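Local atomic coordinates of RNA-binding protein (Sulfolobus solfataricus, PDB entry 2NRQ), a protein that is of unknown function and belongs to an archaeal family that resembles RNA-binding proteins in structure but is unlikely to bind RNA. Residues Asn6-Glu18 with Gly117-Thr129. Numbering follows the deposited sequence.
Sequences NQAIISVFIHETE and GDDVIKCIISFNT
Ile10 and Ile121 both hold CG2 anti to the backbone N, CG1 anti to the carbonyl carbon (chi1 -67° and -69°); with these matching rotamers the two branched chains run alongside each other, and CG2 of Ile10 comes 4.1 Å from CG2 of Ile121. Val12 continues this greasy row: its CG1 packs against CG1 of Ile121. Ile10 also brings CG1 up to SG of Cys123, its partner in a non-hydrogen-bonded pair. The backbones beneath are antiparallel. Ile9 and Ile124 form a hydrogen-bonded pair, Ile124 N to Ile9 O at 2.8 Å. Ser11 and Lys122 repeat it two residues on. On the face of Ser11, Lys122 bends at chi3 (-64°) and brings NZ into a salt bridge with Asp118 OD1 at 2.8 Å, an oxygen that also pairs with Arg100. Past the ladder, Asp119 OD1 lies at the edge of the His15 ring, 3.7 Å from NE2, while Lys103 bridges it to the like-charged Glu18. The two strands are central in an antiparallel sheet, 52-60 flanking 7-14 and 96-101 flanking 121-126; Ile27 of helix 20-30 packs on Val12 and Ile121, and Phe68 of helix 62-73 on Ile10 and Cys123.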
loop_
_atom_site.group_PDB
_atom_site.type_symbol
_atom_site.label_atom_id
_atom_site.label_comp_id
_atom_site.label_asym_id
_atom_site.label_seq_id
_atom_site.Cartn_x
_atom_site.Cartn_y
_atom_site.Cartn_z
ATOM N N ASN A 6 1.122 -11.377 -9.501
ATOM C CA ASN A 6 1.944 -12.417 -8.817
ATOM C C ASN A 6 1.647 -12.457 -7.310
ATOM O O ASN A 6 1.559 -13.531 -6.716
ATOM C CB ASN A 6 3.429 -12.121 -9.035
ATOM C CG ASN A 6 4.298 -13.376 -8.991
ATOM O OD1 ASN A 6 4.249 -14.215 -9.899
ATOM N ND2 ASN A 6 5.104 -13.506 -7.939
ATOM N N GLN A 7 1.484 -11.278 -6.709
ATOM C CA GLN A 7 1.207 -11.143 -5.275
ATOM C C GLN A 7 1.286 -9.682 -4.806
ATOM O O GLN A 7 2.071 -8.889 -5.330
ATOM C CB GLN A 7 2.206 -11.985 -4.471
ATOM C CG GLN A 7 2.221 -11.703 -2.980
ATOM C CD GLN A 7 3.234 -12.562 -2.237
ATOM O OE1 GLN A 7 4.338 -12.824 -2.737
ATOM N NE2 GLN A 7 2.874 -12.991 -1.032
ATOM N N ALA A 8 0.472 -9.332 -3.817
ATOM C CA ALA A 8 0.466 -7.977 -3.267
ATOM C C ALA A 8 0.255 -8.011 -1.746
ATOM O O ALA A 8 -0.493 -8.837 -1.221
ATOM C CB ALA A 8 -0.621 -7.149 -3.928
ATOM N N ILE A 9 0.912 -7.103 -1.039
ATOM C CA ILE A 9 0.790 -7.057 0.406
ATOM C C ILE A 9 0.668 -5.653 0.955
ATOM O O ILE A 9 1.339 -4.736 0.498
ATOM C CB ILE A 9 2.002 -7.720 1.079
ATOM C CG1 ILE A 9 1.947 -9.230 0.860
ATOM C CG2 ILE A 9 2.025 -7.398 2.563
ATOM C CD1 ILE A 9 3.128 -9.966 1.435
ATOM N N ILE A 10 -0.213 -5.494 1.935
ATOM C CA ILE A 10 -0.383 -4.214 2.603
ATOM C C ILE A 10 0.176 -4.437 4.006
ATOM O O ILE A 10 -0.092 -5.464 4.618
ATOM C CB ILE A 10 -1.860 -3.819 2.710
ATOM C CG1 ILE A 10 -2.412 -3.537 1.317
ATOM C CG2 ILE A 10 -2.011 -2.607 3.628
ATOM C CD1 ILE A 10 -3.833 -3.061 1.323
ATOM N N SER A 11 0.968 -3.495 4.504
ATOM C CA SER A 11 1.552 -3.627 5.827
ATOM C C SER A 11 1.634 -2.292 6.527
ATOM O O SER A 11 2.160 -1.324 5.981
ATOM C CB SER A 11 2.957 -4.236 5.728
ATOM O OG SER A 11 3.582 -4.348 7.011
ATOM N N VAL A 12 1.116 -2.239 7.746
ATOM C CA VAL A 12 1.157 -1.009 8.524
ATOM C C VAL A 12 1.421 -1.313 9.984
ATOM O O VAL A 12 0.942 -2.312 10.504
ATOM C CB VAL A 12 -0.172 -0.222 8.471
ATOM C CG1 VAL A 12 0.100 1.203 8.028
ATOM C CG2 VAL A 12 -1.173 -0.906 7.575
ATOM N N PHE A 13 2.191 -0.446 10.633
ATOM C CA PHE A 13 2.481 -0.573 12.046
ATOM C C PHE A 13 1.616 0.497 12.687
ATOM O O PHE A 13 1.740 1.661 12.356
ATOM C CB PHE A 13 3.946 -0.256 12.344
ATOM C CG PHE A 13 4.923 -1.176 11.678
ATOM C CD1 PHE A 13 4.888 -2.549 11.918
ATOM C CD2 PHE A 13 5.893 -0.670 10.804
ATOM C CE1 PHE A 13 5.800 -3.410 11.297
ATOM C CE2 PHE A 13 6.818 -1.526 10.173
ATOM C CZ PHE A 13 6.765 -2.899 10.424
ATOM N N ILE A 14 0.734 0.116 13.598
ATOM C CA ILE A 14 -0.107 1.100 14.257
ATOM C C ILE A 14 0.314 1.252 15.701
ATOM O O ILE A 14 0.526 0.265 16.398
ATOM C CB ILE A 14 -1.573 0.709 14.184
ATOM C CG1 ILE A 14 -1.975 0.589 12.713
ATOM C CG2 ILE A 14 -2.418 1.757 14.910
ATOM C CD1 ILE A 14 -3.320 -0.052 12.476
ATOM N N HIS A 15 0.428 2.504 16.138
ATOM C CA HIS A 15 0.864 2.846 17.488
ATOM C C HIS A 15 -0.265 3.118 18.473
ATOM O O HIS A 15 -1.424 3.275 18.084
ATOM C CB HIS A 15 1.771 4.064 17.415
ATOM C CG HIS A 15 3.012 3.841 16.616
ATOM N ND1 HIS A 15 4.159 3.302 17.156
ATOM C CD2 HIS A 15 3.281 4.060 15.309
ATOM C CE1 HIS A 15 5.081 3.199 16.218
ATOM N NE2 HIS A 15 4.574 3.651 15.086
ATOM N N GLU A 16 0.084 3.182 19.753
ATOM C CA GLU A 16 -0.903 3.434 20.798
ATOM C C GLU A 16 -1.689 4.726 20.556
ATOM O O GLU A 16 -2.921 4.750 20.641
ATOM C CB GLU A 16 -0.210 3.483 22.162
ATOM C CG GLU A 16 0.134 2.105 22.724
ATOM C CD GLU A 16 1.133 2.179 23.859
ATOM O OE1 GLU A 16 1.423 1.124 24.472
ATOM O OE2 GLU A 16 1.631 3.299 24.128
ATOM N N THR A 17 -0.964 5.792 20.250
ATOM C CA THR A 17 -1.558 7.091 19.978
ATOM C C THR A 17 -2.475 7.103 18.757
ATOM O O THR A 17 -3.362 7.944 18.650
ATOM C CB THR A 17 -0.454 8.130 19.766
ATOM O OG1 THR A 17 0.188 8.376 21.019
ATOM C CG2 THR A 17 -1.020 9.428 19.197
ATOM N N GLU A 18 -2.267 6.173 17.834
ATOM C CA GLU A 18 -3.077 6.129 16.624
ATOM C C GLU A 18 -4.456 5.498 16.830
ATOM O O GLU A 18 -4.656 4.692 17.742
ATOM C CB GLU A 18 -2.302 5.399 15.524
ATOM C CG GLU A 18 -0.968 6.078 15.201
ATOM C CD GLU A 18 -0.194 5.392 14.094
ATOM O OE1 GLU A 18 0.318 4.279 14.311
ATOM O OE2 GLU A 18 -0.098 5.970 12.996
ATOM N N GLY A 117 10.025 6.384 4.502
ATOM C CA GLY A 117 10.135 5.680 5.758
ATOM C C GLY A 117 9.241 4.461 5.861
ATOM O O GLY A 117 8.607 4.051 4.883
ATOM N N ASP A 118 9.193 3.884 7.059
ATOM C CA ASP A 118 8.385 2.702 7.295
ATOM C C ASP A 118 7.110 2.975 8.082
ATOM O O ASP A 118 6.246 2.101 8.189
ATOM C CB ASP A 118 9.230 1.646 7.984
ATOM C CG ASP A 118 10.357 1.169 7.109
ATOM O OD1 ASP A 118 10.066 0.646 6.015
ATOM O OD2 ASP A 118 11.531 1.319 7.508
ATOM N N ASP A 119 6.994 4.186 8.623
ATOM C CA ASP A 119 5.803 4.575 9.367
ATOM C C ASP A 119 4.805 5.097 8.332
ATOM O O ASP A 119 4.450 6.285 8.305
ATOM C CB ASP A 119 6.144 5.664 10.382
ATOM C CG ASP A 119 4.942 6.113 11.185
ATOM O OD1 ASP A 119 4.270 5.257 11.789
ATOM O OD2 ASP A 119 4.673 7.328 11.215
ATOM N N VAL A 120 4.361 4.173 7.483
ATOM C CA VAL A 120 3.431 4.457 6.395
ATOM C C VAL A 120 2.560 3.236 6.127
ATOM O O VAL A 120 2.738 2.202 6.744
ATOM C CB VAL A 120 4.216 4.735 5.099
ATOM C CG1 VAL A 120 5.083 5.965 5.260
ATOM C CG2 VAL A 120 5.086 3.510 4.766
ATOM N N ILE A 121 1.616 3.366 5.204
ATOM C CA ILE A 121 0.789 2.231 4.803
ATOM C C ILE A 121 1.588 1.685 3.630
ATOM O O ILE A 121 1.588 2.264 2.550
ATOM C CB ILE A 121 -0.594 2.655 4.286
ATOM C CG1 ILE A 121 -1.433 3.216 5.436
ATOM C CG2 ILE A 121 -1.288 1.456 3.648
ATOM C CD1 ILE A 121 -2.752 3.816 4.992
ATOM N N LYS A 122 2.275 0.575 3.847
ATOM C CA LYS A 122 3.129 0.007 2.819
ATOM C C LYS A 122 2.456 -0.991 1.874
ATOM O O LYS A 122 1.837 -1.963 2.310
ATOM C CB LYS A 122 4.333 -0.643 3.497
ATOM C CG LYS A 122 5.514 -0.861 2.595
ATOM C CD LYS A 122 6.651 -1.493 3.358
ATOM C CE LYS A 122 7.163 -0.571 4.443
ATOM N NZ LYS A 122 8.128 -1.259 5.345
ATOM N N CYS A 123 2.583 -0.744 0.575
ATOM C CA CYS A 123 2.010 -1.635 -0.420
ATOM C C CYS A 123 3.127 -2.229 -1.256
ATOM O O CYS A 123 3.770 -1.532 -2.024
ATOM C CB CYS A 123 1.048 -0.874 -1.311
ATOM S SG CYS A 123 -0.338 -0.170 -0.420
ATOM N N ILE A 124 3.349 -3.526 -1.103
ATOM C CA ILE A 124 4.406 -4.223 -1.823
ATOM C C ILE A 124 3.857 -5.121 -2.911
ATOM O O ILE A 124 3.154 -6.080 -2.618
ATOM C CB ILE A 124 5.239 -5.093 -0.861
ATOM C CG1 ILE A 124 5.825 -4.210 0.248
ATOM C CG2 ILE A 124 6.344 -5.829 -1.626
ATOM C CD1 ILE A 124 6.404 -4.977 1.396
ATOM N N ILE A 125 4.197 -4.810 -4.160
ATOM C CA ILE A 125 3.761 -5.595 -5.306
ATOM C C ILE A 125 4.908 -6.452 -5.841
ATOM O O ILE A 125 6.049 -6.002 -5.919
ATOM C CB ILE A 125 3.252 -4.695 -6.449
ATOM C CG1 ILE A 125 1.979 -3.960 -6.023
ATOM C CG2 ILE A 125 2.961 -5.529 -7.678
ATOM C CD1 ILE A 125 2.221 -2.869 -5.039
ATOM N N SER A 126 4.602 -7.692 -6.207
ATOM C CA SER A 126 5.616 -8.590 -6.735
ATOM C C SER A 126 5.320 -8.887 -8.199
ATOM O O SER A 126 4.226 -9.322 -8.553
ATOM C CB SER A 126 5.630 -9.883 -5.934
ATOM O OG SER A 126 5.457 -9.596 -4.560
ATOM N N PHE A 127 6.303 -8.631 -9.052
ATOM C CA PHE A 127 6.161 -8.868 -10.480
ATOM C C PHE A 127 7.058 -10.033 -10.844
ATOM O O PHE A 127 7.962 -10.390 -10.092
ATOM C CB PHE A 127 6.611 -7.631 -11.265
ATOM C CG PHE A 127 5.739 -6.424 -11.056
ATOM C CD1 PHE A 127 4.561 -6.267 -11.776
ATOM C CD2 PHE A 127 6.089 -5.451 -10.130
ATOM C CE1 PHE A 127 3.741 -5.155 -11.576
ATOM C CE2 PHE A 127 5.273 -4.333 -9.921
ATOM C CZ PHE A 127 4.098 -4.186 -10.646
ATOM N N ASN A 128 6.800 -10.641 -11.991
ATOM C CA ASN A 128 7.651 -11.728 -12.442
ATOM C C ASN A 128 8.021 -11.369 -13.869
ATOM O O ASN A 128 7.993 -12.212 -14.767
ATOM C CB ASN A 128 6.916 -13.068 -12.393
ATOM C CG ASN A 128 7.876 -14.240 -12.335
ATOM O OD1 ASN A 128 8.813 -14.240 -11.535
ATOM N ND2 ASN A 128 7.652 -15.242 -13.177
ATOM N N THR A 129 8.381 -10.097 -14.055
ATOM C CA THR A 129 8.728 -9.570 -15.368
ATOM C C THR A 129 9.821 -8.494 -15.398
ATOM O O THR A 129 10.391 -8.229 -16.454
ATOM C CB THR A 129 7.467 -9.011 -16.055
ATOM O OG1 THR A 129 7.848 -8.230 -17.191
ATOM C CG2 THR A 129 6.665 -8.150 -15.076
#